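Long-range contacts in hydrogenase expression/formation protein HypE (PDB 2Z1U), which binds ATP and magnesium and acts in hydrogenase maturation, probably in making the cyanide ligands of the [NiFe] centre: residues E150-P155 with L208-G213; D197-N202 with G293-H298; N202-K207 with A288-G293; G213-L218 with C276-E281; C241-T246 with A300-V305. One frame throughout, in Å; residues are numbered along the deposited sequence.

Interaction 1 (E150-P155 with L208-G213); sequences EILVDP and LVLEVG
L152 and V153 meet V209 and L210 in a purely apolar contact between the loop that leaves strand 141-151 and the last turns of helix 202-212. The strand belongs to the four-stranded sheet of the N-terminal AIR-synthase-like part and the helix to the C-terminal part, so the patch lies where these two halves face each other. V209 is the central residue: its CG1 sits in the fork of V153, 3.4 Å from V153 CG1, closer than usual for two methyls. The packing is tight here, and the first torsion of V209 (chi1 138°) departs from a staggered value, consistent with some strain. V153 reaches it with both branches. L152 adds its CB, 3.8 Å from V209 CG1. L210 starts out pointing along the interface rather than into it, yet its CD2 bends back to lie 4.0 Å from L152 CB. Compact beta-branched valines suit this close approach, whereas the longer leucine can bridge a wider gap from the exposed flank. Beyond the patch, E150 is tied by a salt bridge to R90, and I151 packs on R44 of the second subunit. No hydrogen bond joins the two segments, so their fit relies on the shape of a few methyl groups round buried V209, with L210, itself exposed, closing the solvent side.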
# COMPACT_ATOMS: atom_id res chain seq x y z
N GLU A 150 -7.07 -15.08 4.19
CA GLU A 150 -6.78 -16.49 4.38
C GLU A 150 -7.31 -17.30 3.18
O GLU A 150 -8.51 -17.24 2.87
CB GLU A 150 -7.39 -16.96 5.70
CG GLU A 150 -6.77 -16.21 6.90
CD GLU A 150 -7.61 -16.28 8.18
OE1 GLU A 150 -8.84 -16.00 8.12
OE2 GLU A 150 -7.03 -16.58 9.25
N ILE A 151 -6.44 -18.03 2.49
CA ILE A 151 -6.88 -18.85 1.36
C ILE A 151 -7.78 -19.98 1.85
O ILE A 151 -7.47 -20.64 2.86
CB ILE A 151 -5.72 -19.31 0.45
CG1 ILE A 151 -5.15 -18.10 -0.30
CG2 ILE A 151 -6.21 -20.35 -0.57
CD1 ILE A 151 -3.78 -18.30 -0.87
N LEU A 152 -8.90 -20.17 1.16
CA LEU A 152 -9.97 -21.07 1.60
C LEU A 152 -9.91 -22.46 0.98
O LEU A 152 -10.53 -23.39 1.49
CB LEU A 152 -11.35 -20.45 1.33
CG LEU A 152 -11.68 -19.13 2.04
CD1 LEU A 152 -12.90 -18.49 1.40
CD2 LEU A 152 -11.89 -19.33 3.54
N VAL A 153 -9.18 -22.61 -0.13
CA VAL A 153 -9.18 -23.88 -0.88
C VAL A 153 -7.83 -24.19 -1.51
O VAL A 153 -7.06 -23.28 -1.82
CB VAL A 153 -10.25 -23.90 -2.01
CG1 VAL A 153 -11.63 -24.14 -1.45
CG2 VAL A 153 -10.19 -22.63 -2.87
N ASP A 154 -7.58 -25.48 -1.71
CA ASP A 154 -6.43 -25.94 -2.48
C ASP A 154 -6.87 -27.07 -3.41
O ASP A 154 -7.41 -28.08 -2.95
CB ASP A 154 -5.30 -26.41 -1.55
CG ASP A 154 -3.94 -26.43 -2.23
OD1 ASP A 154 -3.73 -27.26 -3.13
OD2 ASP A 154 -3.07 -25.61 -1.87
N PRO A 155 -6.66 -26.90 -4.74
CA PRO A 155 -6.08 -25.71 -5.37
C PRO A 155 -7.02 -24.50 -5.36
O PRO A 155 -8.24 -24.66 -5.41
CB PRO A 155 -5.80 -26.17 -6.80
CG PRO A 155 -6.76 -27.27 -7.04
CD PRO A 155 -6.98 -27.95 -5.73
N LEU A 208 -19.02 -19.47 -3.32
CA LEU A 208 -18.60 -20.16 -4.54
C LEU A 208 -17.55 -21.22 -4.23
O LEU A 208 -17.67 -22.37 -4.64
CB LEU A 208 -18.01 -19.17 -5.54
CG LEU A 208 -18.96 -18.31 -6.38
CD1 LEU A 208 -18.14 -17.37 -7.26
CD2 LEU A 208 -19.91 -19.18 -7.24
N VAL A 209 -16.52 -20.81 -3.50
CA VAL A 209 -15.34 -21.62 -3.29
C VAL A 209 -15.62 -22.80 -2.32
O VAL A 209 -15.22 -23.95 -2.60
CB VAL A 209 -14.15 -20.69 -2.90
CG1 VAL A 209 -13.30 -21.22 -1.78
CG2 VAL A 209 -13.35 -20.30 -4.17
N LEU A 210 -16.37 -22.53 -1.26
CA LEU A 210 -16.68 -23.53 -0.24
C LEU A 210 -17.90 -24.41 -0.50
O LEU A 210 -17.93 -25.55 -0.03
CB LEU A 210 -16.81 -22.87 1.14
CG LEU A 210 -15.59 -22.10 1.63
CD1 LEU A 210 -15.94 -21.37 2.90
CD2 LEU A 210 -14.41 -23.04 1.83
N GLU A 211 -18.90 -23.89 -1.20
CA GLU A 211 -20.14 -24.64 -1.41
C GLU A 211 -20.30 -25.20 -2.82
O GLU A 211 -20.82 -26.29 -2.99
CB GLU A 211 -21.36 -23.85 -0.95
CG GLU A 211 -21.29 -23.54 0.56
CD GLU A 211 -22.57 -22.96 1.13
OE1 GLU A 211 -22.48 -21.89 1.77
OE2 GLU A 211 -23.64 -23.56 0.95
N VAL A 212 -19.85 -24.45 -3.83
CA VAL A 212 -19.91 -24.93 -5.21
C VAL A 212 -18.66 -25.76 -5.51
O VAL A 212 -18.77 -26.92 -5.95
CB VAL A 212 -20.11 -23.76 -6.22
CG1 VAL A 212 -20.08 -24.26 -7.66
CG2 VAL A 212 -21.41 -23.03 -5.92
N GLY A 213 -17.49 -25.18 -5.23
CA GLY A 213 -16.20 -25.86 -5.35
C GLY A 213 -15.65 -26.02 -6.76
O GLY A 213 -16.37 -25.82 -7.74

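Interaction 2 (D197-N202 with G293-H298); sequences DSASLN and GPHGEH
H295, P294 and D197 carry this meeting of two loops, and the first two are the central residues of a type II beta turn running from G293 to G296. H295 occupies the third position of the turn with positive phi (60°), and from there its ring reaches across to the loop 197-202. Its NE2 donates to D197 O at 2.8 Å, a bent bond (137° at the hydrogen) because the oxygen lies well out of the ring plane. The same residue also packs on the ring: D197 CB lies over one face in a CH-pi contact, 3.9 Å from the centroid and displaced toward the rim. The carboxylate itself looks elsewhere, to a salt bridge with K273 and to the backbone N of E271. P294, whose fixed phi suits the second position of such a turn, meets the other end of the loop. Its CG comes closest, 3.4 Å from S200 O, and its CB touches A199 CB at 4.0 Å, the small methyl leaving space for proline and imidazole together. L201, at the N-cap position of helix 202-212, comes within about 5 Å, side chain to side chain, of the magnesium ligand D220. This puts the loop near the magnesium site, the L201 side chain being about 9 Å from the bound ion. L201 also sends one branch, CD2, against the proline ring, where it meets CD and stops 3.8 Å from P294 CG.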
# COMPACT_ATOMS: atom_id res chain seq x y z
N ASP A 197 -20.81 0.53 -9.68
CA ASP A 197 -21.22 -0.74 -9.11
C ASP A 197 -20.31 -1.12 -7.94
O ASP A 197 -20.36 -2.25 -7.45
CB ASP A 197 -21.19 -1.83 -10.19
CG ASP A 197 -19.83 -1.96 -10.89
OD1 ASP A 197 -18.93 -1.10 -10.71
OD2 ASP A 197 -19.68 -2.94 -11.63
N SER A 198 -19.48 -0.18 -7.51
CA SER A 198 -18.51 -0.40 -6.44
C SER A 198 -19.17 -1.21 -5.32
O SER A 198 -20.11 -0.75 -4.67
CB SER A 198 -17.97 0.92 -5.90
OG SER A 198 -16.93 0.71 -4.95
N ALA A 199 -18.70 -2.44 -5.15
CA ALA A 199 -19.28 -3.34 -4.15
C ALA A 199 -18.30 -4.44 -3.84
O ALA A 199 -17.53 -4.86 -4.69
CB ALA A 199 -20.64 -3.94 -4.66
N SER A 200 -18.39 -4.92 -2.62
CA SER A 200 -17.57 -6.02 -2.11
C SER A 200 -18.12 -7.37 -2.52
O SER A 200 -19.30 -7.64 -2.33
CB SER A 200 -17.55 -5.93 -0.55
OG SER A 200 -16.43 -5.18 -0.18
N LEU A 201 -17.25 -8.23 -3.04
CA LEU A 201 -17.64 -9.54 -3.58
C LEU A 201 -17.13 -10.71 -2.76
O LEU A 201 -17.28 -11.86 -3.16
CB LEU A 201 -17.13 -9.67 -5.03
CG LEU A 201 -17.61 -8.63 -6.06
CD1 LEU A 201 -16.93 -8.88 -7.41
CD2 LEU A 201 -19.12 -8.64 -6.17
N ASN A 202 -16.54 -10.43 -1.60
CA ASN A 202 -15.97 -11.50 -0.76
C ASN A 202 -16.97 -12.58 -0.33
O ASN A 202 -16.62 -13.76 -0.26
CB ASN A 202 -15.19 -10.93 0.45
CG ASN A 202 -16.02 -10.02 1.33
OD1 ASN A 202 -16.73 -9.14 0.85
ND2 ASN A 202 -15.92 -10.21 2.63
N GLY A 293 -25.55 -12.68 -5.47
CA GLY A 293 -24.45 -11.78 -5.10
C GLY A 293 -24.72 -10.35 -5.53
O GLY A 293 -25.71 -10.09 -6.19
N PRO A 294 -23.82 -9.42 -5.19
CA PRO A 294 -24.07 -8.03 -5.57
C PRO A 294 -24.25 -7.94 -7.10
O PRO A 294 -23.52 -8.63 -7.84
CB PRO A 294 -22.76 -7.31 -5.14
CG PRO A 294 -22.23 -8.16 -4.01
CD PRO A 294 -22.52 -9.56 -4.50
N HIS A 295 -25.23 -7.15 -7.54
CA HIS A 295 -25.55 -6.94 -8.95
C HIS A 295 -25.92 -8.21 -9.72
O HIS A 295 -26.01 -8.21 -10.95
CB HIS A 295 -24.42 -6.16 -9.66
CG HIS A 295 -23.92 -5.00 -8.86
ND1 HIS A 295 -24.72 -3.93 -8.55
CD2 HIS A 295 -22.74 -4.78 -8.25
CE1 HIS A 295 -24.05 -3.08 -7.79
NE2 HIS A 295 -22.84 -3.57 -7.61
N GLY A 296 -26.22 -9.27 -8.97
CA GLY A 296 -26.51 -10.57 -9.56
C GLY A 296 -27.79 -10.70 -10.35
O GLY A 296 -28.00 -11.76 -10.95
N GLU A 297 -28.69 -9.64 -10.36
CA GLU A 297 -29.83 -9.67 -11.27
C GLU A 297 -29.40 -10.14 -12.66
O GLU A 297 -30.20 -10.68 -13.40
CB GLU A 297 -30.47 -8.29 -11.37
CG GLU A 297 -29.49 -7.17 -11.65
CD GLU A 297 -28.87 -6.60 -10.38
OE1 GLU A 297 -28.34 -5.47 -10.43
OE2 GLU A 297 -28.92 -7.29 -9.34
N HIS A 298 -28.18 -9.79 -13.02
CA HIS A 298 -27.73 -9.95 -14.40
C HIS A 298 -26.61 -10.97 -14.56
O HIS A 298 -26.00 -11.04 -15.63
CB HIS A 298 -27.29 -8.60 -14.97
CG HIS A 298 -28.40 -7.60 -15.03
ND1 HIS A 298 -28.24 -6.29 -14.61
CD2 HIS A 298 -29.68 -7.70 -15.45
CE1 HIS A 298 -29.37 -5.64 -14.78
NE2 HIS A 298 -30.26 -6.47 -15.28

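Interaction 3 (N202-K207 with A288-G293); sequences NRVVEK and AVLREG
K207 NZ and E292 OE2 both hold one water, each at 2.8 Å from its oxygen; the water accepts from the lysine and donates to the carboxylate. The charges themselves stay 4.5 Å apart, K207 NZ to E292 OE2, beyond a salt bridge, so the water bridges the two and may carry part of the attraction at the exposed rim of two packed helices, 202-212 and 280-291. K207 reaches this point because its chain is extended throughout, with CG anti to the backbone N (chi1 -167°), and on the way its CD rests 4.0 Å from V289 CG2. A lysine suits such a rim, since its methylenes can pack while its ammonium stays in water. Beside it, the two valines pass one another head to flank, V204 CG1 lying 3.8 Å from V289 CG1. The second branch of V204 comes down on the backbone: G293 has no side chain, so V204 CG2 rests directly on G293 CA at 3.4 Å. Glycine therefore lets the chain following helix 280-291 come in close, with P294 flanking the same valine. L290 turns mainly away but brings CD2 toward V204 CG1. Apolar packing thus joins the helices, while the bridging water lets opposite charges interact, probably weakly, across solvent.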
# COMPACT_ATOMS: atom_id res chain seq x y z
N ASN A 202 -16.54 -10.43 -1.60
CA ASN A 202 -15.97 -11.50 -0.76
C ASN A 202 -16.97 -12.58 -0.33
O ASN A 202 -16.62 -13.76 -0.26
CB ASN A 202 -15.19 -10.93 0.45
CG ASN A 202 -16.02 -10.02 1.33
OD1 ASN A 202 -16.73 -9.14 0.85
ND2 ASN A 202 -15.92 -10.21 2.63
N ARG A 203 -18.19 -12.16 -0.01
CA ARG A 203 -19.22 -13.10 0.45
C ARG A 203 -19.69 -14.05 -0.68
O ARG A 203 -19.83 -15.25 -0.46
CB ARG A 203 -20.39 -12.36 1.11
CG ARG A 203 -19.94 -11.63 2.42
CD ARG A 203 -21.03 -10.76 3.02
NE ARG A 203 -20.44 -9.86 4.02
CZ ARG A 203 -20.39 -10.09 5.33
NH1 ARG A 203 -20.92 -11.20 5.85
NH2 ARG A 203 -19.83 -9.20 6.15
N VAL A 204 -19.92 -13.52 -1.88
CA VAL A 204 -20.24 -14.39 -3.04
C VAL A 204 -19.09 -15.38 -3.31
O VAL A 204 -19.34 -16.55 -3.56
CB VAL A 204 -20.54 -13.62 -4.37
CG1 VAL A 204 -21.40 -14.49 -5.33
CG2 VAL A 204 -21.32 -12.39 -4.07
N VAL A 205 -17.84 -14.89 -3.28
CA VAL A 205 -16.66 -15.73 -3.52
C VAL A 205 -16.52 -16.84 -2.48
O VAL A 205 -16.27 -17.99 -2.83
CB VAL A 205 -15.33 -14.92 -3.61
CG1 VAL A 205 -14.12 -15.85 -3.67
CG2 VAL A 205 -15.32 -14.02 -4.84
N GLU A 206 -16.69 -16.50 -1.20
CA GLU A 206 -16.63 -17.52 -0.15
C GLU A 206 -17.63 -18.66 -0.43
O GLU A 206 -17.25 -19.85 -0.39
CB GLU A 206 -16.82 -16.89 1.25
CG GLU A 206 -16.86 -17.94 2.39
CD GLU A 206 -16.50 -17.38 3.75
OE1 GLU A 206 -15.69 -16.44 3.82
OE2 GLU A 206 -17.00 -17.91 4.77
N LYS A 207 -18.88 -18.32 -0.76
CA LYS A 207 -19.89 -19.35 -1.03
C LYS A 207 -19.56 -20.14 -2.30
O LYS A 207 -19.78 -21.35 -2.33
CB LYS A 207 -21.30 -18.77 -1.12
CG LYS A 207 -22.37 -19.86 -1.09
CD LYS A 207 -23.78 -19.32 -1.16
CE LYS A 207 -24.77 -20.42 -0.79
NZ LYS A 207 -26.17 -19.91 -0.80
N ALA A 288 -26.25 -19.95 -9.91
CA ALA A 288 -27.27 -19.76 -8.88
C ALA A 288 -26.73 -18.89 -7.75
O ALA A 288 -27.43 -18.03 -7.22
CB ALA A 288 -27.76 -21.11 -8.33
N VAL A 289 -25.48 -19.11 -7.37
CA VAL A 289 -24.84 -18.32 -6.32
C VAL A 289 -24.61 -16.87 -6.76
O VAL A 289 -24.91 -15.93 -6.03
CB VAL A 289 -23.53 -19.02 -5.82
CG1 VAL A 289 -22.68 -18.07 -4.98
CG2 VAL A 289 -23.90 -20.29 -5.02
N LEU A 290 -24.10 -16.69 -7.97
CA LEU A 290 -23.84 -15.37 -8.54
C LEU A 290 -25.13 -14.55 -8.61
O LEU A 290 -25.10 -13.31 -8.39
CB LEU A 290 -23.24 -15.51 -9.94
CG LEU A 290 -21.89 -16.22 -10.03
CD1 LEU A 290 -21.54 -16.50 -11.48
CD2 LEU A 290 -20.81 -15.37 -9.38
N ARG A 291 -26.27 -15.15 -8.91
CA ARG A 291 -27.57 -14.46 -8.95
C ARG A 291 -27.95 -13.80 -7.62
O ARG A 291 -28.70 -12.82 -7.60
CB ARG A 291 -28.68 -15.42 -9.41
CG ARG A 291 -28.64 -15.70 -10.90
CD ARG A 291 -29.83 -16.59 -11.31
NE ARG A 291 -29.70 -17.01 -12.70
CZ ARG A 291 -29.51 -18.25 -13.12
NH1 ARG A 291 -29.41 -19.27 -12.27
NH2 ARG A 291 -29.41 -18.48 -14.41
N GLU A 292 -27.41 -14.33 -6.52
CA GLU A 292 -27.70 -13.82 -5.19
C GLU A 292 -26.62 -12.87 -4.68
O GLU A 292 -26.79 -12.28 -3.63
CB GLU A 292 -27.97 -14.96 -4.20
CG GLU A 292 -29.10 -15.84 -4.64
CD GLU A 292 -29.69 -16.68 -3.52
OE1 GLU A 292 -30.84 -17.09 -3.66
OE2 GLU A 292 -29.01 -16.92 -2.51
N GLY A 293 -25.55 -12.68 -5.47
CA GLY A 293 -24.45 -11.78 -5.10
C GLY A 293 -24.72 -10.35 -5.53
O GLY A 293 -25.71 -10.09 -6.19
O HOH W 1 -26.85 -18.62 -3.14

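Interaction 4 (G213-L218 with C276-E281); sequences GDIHVL and CILPEE
V217 and I277 form the tight centre of this contact, a hydrogen-bonded antiparallel pair whose side chains leave the sheet together, shoulder to shoulder, with V217 CB 3.9 Å from I277 CB. I277 N donates to V217 O at 2.8 Å, almost straight (171°), and V217 N returns a bond to I277 O. The same I277 O also receives a weak, bent bond from H216 N. Two successive residues thus face one, which makes a classic beta bulge at the start of edge strand 217-219, beside 275-278 in the C-terminal sheet. On the face where L218 and C276 lie, L218 CD2 touches C276 CB at 4.0 Å. I215, just before the bulge, sends its CD1 to L278 CD1, 3.6 Å away, under helix 202-212. Branched aliphatic residues and a slim cysteine suit so buried a strand pair. Toward P279 the contact passes to side chains. P279 CD sits over one face of the H216 imidazole in a CH-pi contact, 3.6 Å from its centroid and 17° off the normal, while H216 ND1 is hydrogen-bonded to D166. The looser margin lies at D214, partly exposed, where no hydrogen bond joins the segments: its side chain runs at about a right angle to the proline and, with CG anti to the backbone N (chi1 -153°), leaves a carboxylate at the rim, OD2 merely resting 3.4 Å from P279 CG.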
# COMPACT_ATOMS: atom_id res chain seq x y z
N GLY A 213 -17.49 -25.18 -5.23
CA GLY A 213 -16.20 -25.86 -5.35
C GLY A 213 -15.65 -26.02 -6.76
O GLY A 213 -16.37 -25.82 -7.74
N ASP A 214 -14.36 -26.37 -6.84
CA ASP A 214 -13.65 -26.58 -8.11
C ASP A 214 -13.65 -25.33 -8.99
O ASP A 214 -13.75 -25.40 -10.21
CB ASP A 214 -14.19 -27.82 -8.87
CG ASP A 214 -13.14 -28.48 -9.78
OD1 ASP A 214 -11.94 -28.11 -9.71
OD2 ASP A 214 -13.52 -29.37 -10.57
N ILE A 215 -13.52 -24.17 -8.35
CA ILE A 215 -13.41 -22.91 -9.08
C ILE A 215 -12.02 -22.81 -9.71
O ILE A 215 -11.00 -22.86 -8.99
CB ILE A 215 -13.66 -21.67 -8.15
CG1 ILE A 215 -14.99 -21.81 -7.38
CG2 ILE A 215 -13.61 -20.38 -8.97
CD1 ILE A 215 -16.26 -22.01 -8.25
N HIS A 216 -11.96 -22.66 -11.03
CA HIS A 216 -10.68 -22.55 -11.71
C HIS A 216 -10.10 -21.14 -11.71
O HIS A 216 -8.94 -20.97 -11.36
CB HIS A 216 -10.74 -23.10 -13.14
CG HIS A 216 -10.91 -24.58 -13.21
ND1 HIS A 216 -11.16 -25.24 -14.40
CD2 HIS A 216 -10.87 -25.54 -12.25
CE1 HIS A 216 -11.26 -26.53 -14.16
NE2 HIS A 216 -11.09 -26.74 -12.87
N VAL A 217 -10.90 -20.15 -12.12
CA VAL A 217 -10.45 -18.75 -12.22
C VAL A 217 -11.48 -17.75 -11.69
O VAL A 217 -12.68 -17.88 -11.96
CB VAL A 217 -10.10 -18.30 -13.68
CG1 VAL A 217 -9.20 -17.04 -13.66
CG2 VAL A 217 -9.43 -19.42 -14.46
N LEU A 218 -10.99 -16.77 -10.94
CA LEU A 218 -11.77 -15.60 -10.58
C LEU A 218 -10.94 -14.38 -10.95
O LEU A 218 -9.73 -14.36 -10.72
CB LEU A 218 -12.07 -15.57 -9.06
CG LEU A 218 -12.89 -16.69 -8.41
CD1 LEU A 218 -12.79 -16.64 -6.86
CD2 LEU A 218 -14.35 -16.69 -8.86
N CYS A 276 -16.09 -15.68 -13.40
CA CYS A 276 -15.87 -16.95 -12.76
C CYS A 276 -15.78 -18.05 -13.82
O CYS A 276 -16.70 -18.24 -14.61
CB CYS A 276 -17.00 -17.25 -11.76
SG CYS A 276 -17.00 -18.90 -11.04
N ILE A 277 -14.66 -18.76 -13.81
CA ILE A 277 -14.43 -19.85 -14.77
C ILE A 277 -14.25 -21.15 -13.97
O ILE A 277 -13.51 -21.18 -12.98
CB ILE A 277 -13.22 -19.54 -15.70
CG1 ILE A 277 -13.54 -18.29 -16.53
CG2 ILE A 277 -12.92 -20.71 -16.65
CD1 ILE A 277 -12.36 -17.66 -17.27
N LEU A 278 -14.96 -22.20 -14.40
CA LEU A 278 -15.07 -23.47 -13.69
C LEU A 278 -15.64 -24.58 -14.61
O LEU A 278 -16.33 -24.27 -15.59
CB LEU A 278 -15.96 -23.30 -12.44
CG LEU A 278 -17.50 -23.40 -12.52
CD1 LEU A 278 -18.04 -23.31 -11.12
CD2 LEU A 278 -18.13 -22.32 -13.41
N PRO A 279 -15.40 -25.87 -14.28
CA PRO A 279 -15.95 -26.96 -15.10
C PRO A 279 -17.46 -26.85 -15.33
O PRO A 279 -18.20 -26.35 -14.47
CB PRO A 279 -15.66 -28.21 -14.28
CG PRO A 279 -14.47 -27.85 -13.47
CD PRO A 279 -14.62 -26.39 -13.15
N GLU A 280 -17.89 -27.36 -16.48
CA GLU A 280 -19.29 -27.30 -16.90
C GLU A 280 -20.29 -27.82 -15.87
O GLU A 280 -21.35 -27.21 -15.69
CB GLU A 280 -19.45 -28.02 -18.25
CG GLU A 280 -20.84 -27.99 -18.88
CD GLU A 280 -21.48 -26.60 -18.90
OE1 GLU A 280 -22.68 -26.49 -18.53
OE2 GLU A 280 -20.79 -25.63 -19.28
N GLU A 281 -19.97 -28.91 -15.17
CA GLU A 281 -20.97 -29.54 -14.28
C GLU A 281 -21.24 -28.76 -12.98
O GLU A 281 -22.20 -29.04 -12.26
CB GLU A 281 -20.66 -31.03 -14.02
CG GLU A 281 -19.73 -31.34 -12.84
CD GLU A 281 -18.26 -31.32 -13.21
OE1 GLU A 281 -17.92 -30.97 -14.37
OE2 GLU A 281 -17.43 -31.65 -12.34

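Interaction 5 (C241-T246 with A300-V305); sequences CHVLET and ARIGSV
V243 and I302 stand flank to flank and leave the sheet in a common direction, V243 CG2 4.0 Å from I302 CD1. I302 reaches this position with CG1 flanked by both its backbone N and its carbonyl carbon (chi1 68°), its chain running down beside the valine toward helix 225-237; there V243 packs on L230 and I302 on L226. C241 and V305, a non-hydrogen-bonded pair, project to the same face as V243, and C241 SG and V305 CG2 are 4.5 Å apart. H242 and S304 stand on the other face, which is partly exposed and accepts polar residues; S304 OG is bonded to K306. Their backbones form a hydrogen-bonded pair: H242 N to S304 O and S304 N to H242 O are both 2.9 Å, the first nearly straight at 171°. L244 N continues the series to I302 O at 2.8 Å. Opposite V243 stands G303, which presents only hydrogens and lets the strands close to 4.2 Å, V243 CA to G303 CA. G303 CA also makes a CA-H...O contact of 3.0 Å with H242 O, alongside the N-H...O bond that this oxygen takes from S304. I302 and G303 both face I168 on the neighbouring strand 167-170, a classic beta bulge, consistent with I302 reaching L226 of helix 225-237. The arrangement is that of antiparallel strands inside the mixed sheet of the AIR-synthase-like C-terminal domain, with helix 225-237 packed on the C241-V243 face.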
# COMPACT_ATOMS: atom_id res chain seq x y z
N CYS A 241 -10.75 -18.11 -25.22
CA CYS A 241 -12.05 -17.85 -24.63
C CYS A 241 -13.03 -17.53 -25.74
O CYS A 241 -12.75 -16.71 -26.62
CB CYS A 241 -11.98 -16.71 -23.61
SG CYS A 241 -11.02 -17.12 -22.13
N HIS A 242 -14.16 -18.24 -25.74
CA HIS A 242 -15.24 -17.99 -26.69
C HIS A 242 -16.43 -17.39 -25.95
O HIS A 242 -16.92 -17.96 -24.99
CB HIS A 242 -15.64 -19.27 -27.43
CG HIS A 242 -14.67 -19.68 -28.49
ND1 HIS A 242 -14.86 -19.38 -29.83
CD2 HIS A 242 -13.48 -20.32 -28.42
CE1 HIS A 242 -13.83 -19.85 -30.53
NE2 HIS A 242 -12.98 -20.42 -29.70
N VAL A 243 -16.88 -16.23 -26.40
CA VAL A 243 -17.90 -15.45 -25.71
C VAL A 243 -19.06 -15.13 -26.65
O VAL A 243 -18.85 -14.97 -27.86
CB VAL A 243 -17.26 -14.18 -25.08
CG1 VAL A 243 -18.23 -13.01 -25.05
CG2 VAL A 243 -16.78 -14.51 -23.65
N LEU A 244 -20.28 -15.08 -26.13
CA LEU A 244 -21.47 -14.79 -26.95
C LEU A 244 -21.95 -13.36 -26.67
O LEU A 244 -22.37 -13.06 -25.54
CB LEU A 244 -22.59 -15.80 -26.65
CG LEU A 244 -23.84 -15.77 -27.55
CD1 LEU A 244 -23.51 -16.04 -29.04
CD2 LEU A 244 -24.88 -16.76 -27.04
N GLU A 245 -21.90 -12.50 -27.69
CA GLU A 245 -22.20 -11.06 -27.49
C GLU A 245 -23.54 -10.81 -26.79
O GLU A 245 -23.62 -9.99 -25.87
CB GLU A 245 -22.15 -10.26 -28.80
CG GLU A 245 -22.26 -8.73 -28.58
CD GLU A 245 -22.00 -7.92 -29.85
OE1 GLU A 245 -22.35 -8.39 -30.93
OE2 GLU A 245 -21.47 -6.81 -29.77
N THR A 246 -24.57 -11.51 -27.24
CA THR A 246 -25.93 -11.33 -26.74
C THR A 246 -26.07 -11.74 -25.28
O THR A 246 -26.99 -11.29 -24.62
CB THR A 246 -27.00 -12.06 -27.58
OG1 THR A 246 -26.68 -13.46 -27.68
CG2 THR A 246 -27.16 -11.44 -28.97
N ALA A 300 -24.75 -14.18 -15.55
CA ALA A 300 -25.01 -14.98 -16.76
C ALA A 300 -23.84 -15.85 -17.19
O ALA A 300 -22.68 -15.52 -16.94
CB ALA A 300 -25.45 -14.09 -17.92
N ARG A 301 -24.15 -16.97 -17.82
CA ARG A 301 -23.16 -17.71 -18.57
C ARG A 301 -22.88 -16.87 -19.84
O ARG A 301 -23.80 -16.53 -20.58
CB ARG A 301 -23.71 -19.09 -18.93
CG ARG A 301 -22.73 -20.00 -19.66
CD ARG A 301 -23.47 -21.14 -20.30
NE ARG A 301 -24.11 -22.03 -19.32
CZ ARG A 301 -23.55 -23.13 -18.84
NH1 ARG A 301 -24.21 -23.88 -17.96
NH2 ARG A 301 -22.32 -23.49 -19.23
N ILE A 302 -21.62 -16.49 -20.05
CA ILE A 302 -21.30 -15.68 -21.26
C ILE A 302 -20.48 -16.41 -22.33
O ILE A 302 -20.28 -15.88 -23.44
CB ILE A 302 -20.60 -14.34 -20.92
CG1 ILE A 302 -19.19 -14.57 -20.35
CG2 ILE A 302 -21.48 -13.49 -20.01
CD1 ILE A 302 -18.35 -13.31 -20.20
N GLY A 303 -20.02 -17.61 -22.02
CA GLY A 303 -19.16 -18.33 -22.97
C GLY A 303 -18.49 -19.55 -22.38
O GLY A 303 -18.93 -20.09 -21.36
N SER A 304 -17.42 -19.98 -23.03
CA SER A 304 -16.71 -21.19 -22.63
C SER A 304 -15.22 -21.12 -22.97
O SER A 304 -14.79 -20.31 -23.81
CB SER A 304 -17.36 -22.44 -23.25
OG SER A 304 -17.24 -22.46 -24.68
N VAL A 305 -14.43 -21.97 -22.32
CA VAL A 305 -13.01 -22.12 -22.64
C VAL A 305 -12.83 -23.33 -23.57
O VAL A 305 -13.45 -24.38 -23.38
CB VAL A 305 -12.15 -22.26 -21.37
CG1 VAL A 305 -10.67 -22.41 -21.71
CG2 VAL A 305 -12.38 -21.05 -20.43

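In the fold
Interactions 2 to 5 all lie in the AIR-synthase-like C-terminal range, whereas interaction 1 joins it to the loop leaving the N-terminal sheet. Helix 202-212 serves interactions 1 and 3, whose centres are 12 Å apart, with L208 and V212 packing on V289. Interactions 2 and 3 are closer, at 8 Å, and share N202 and G293. From G213, also in interaction 1, the chain enters the edge strand of interaction 4, then strand 240-244 of interaction 5, then strand 275-278 back in interaction 4. Helix 280-291, used by interactions 4 and 3, leads through interaction 2 to strand 300-306 of interaction 5, in the same sheet as interaction 4 and tied to it by the E280-R301 salt bridge. Helix pair and sheet are thus packed together near D220, a magnesium ligand.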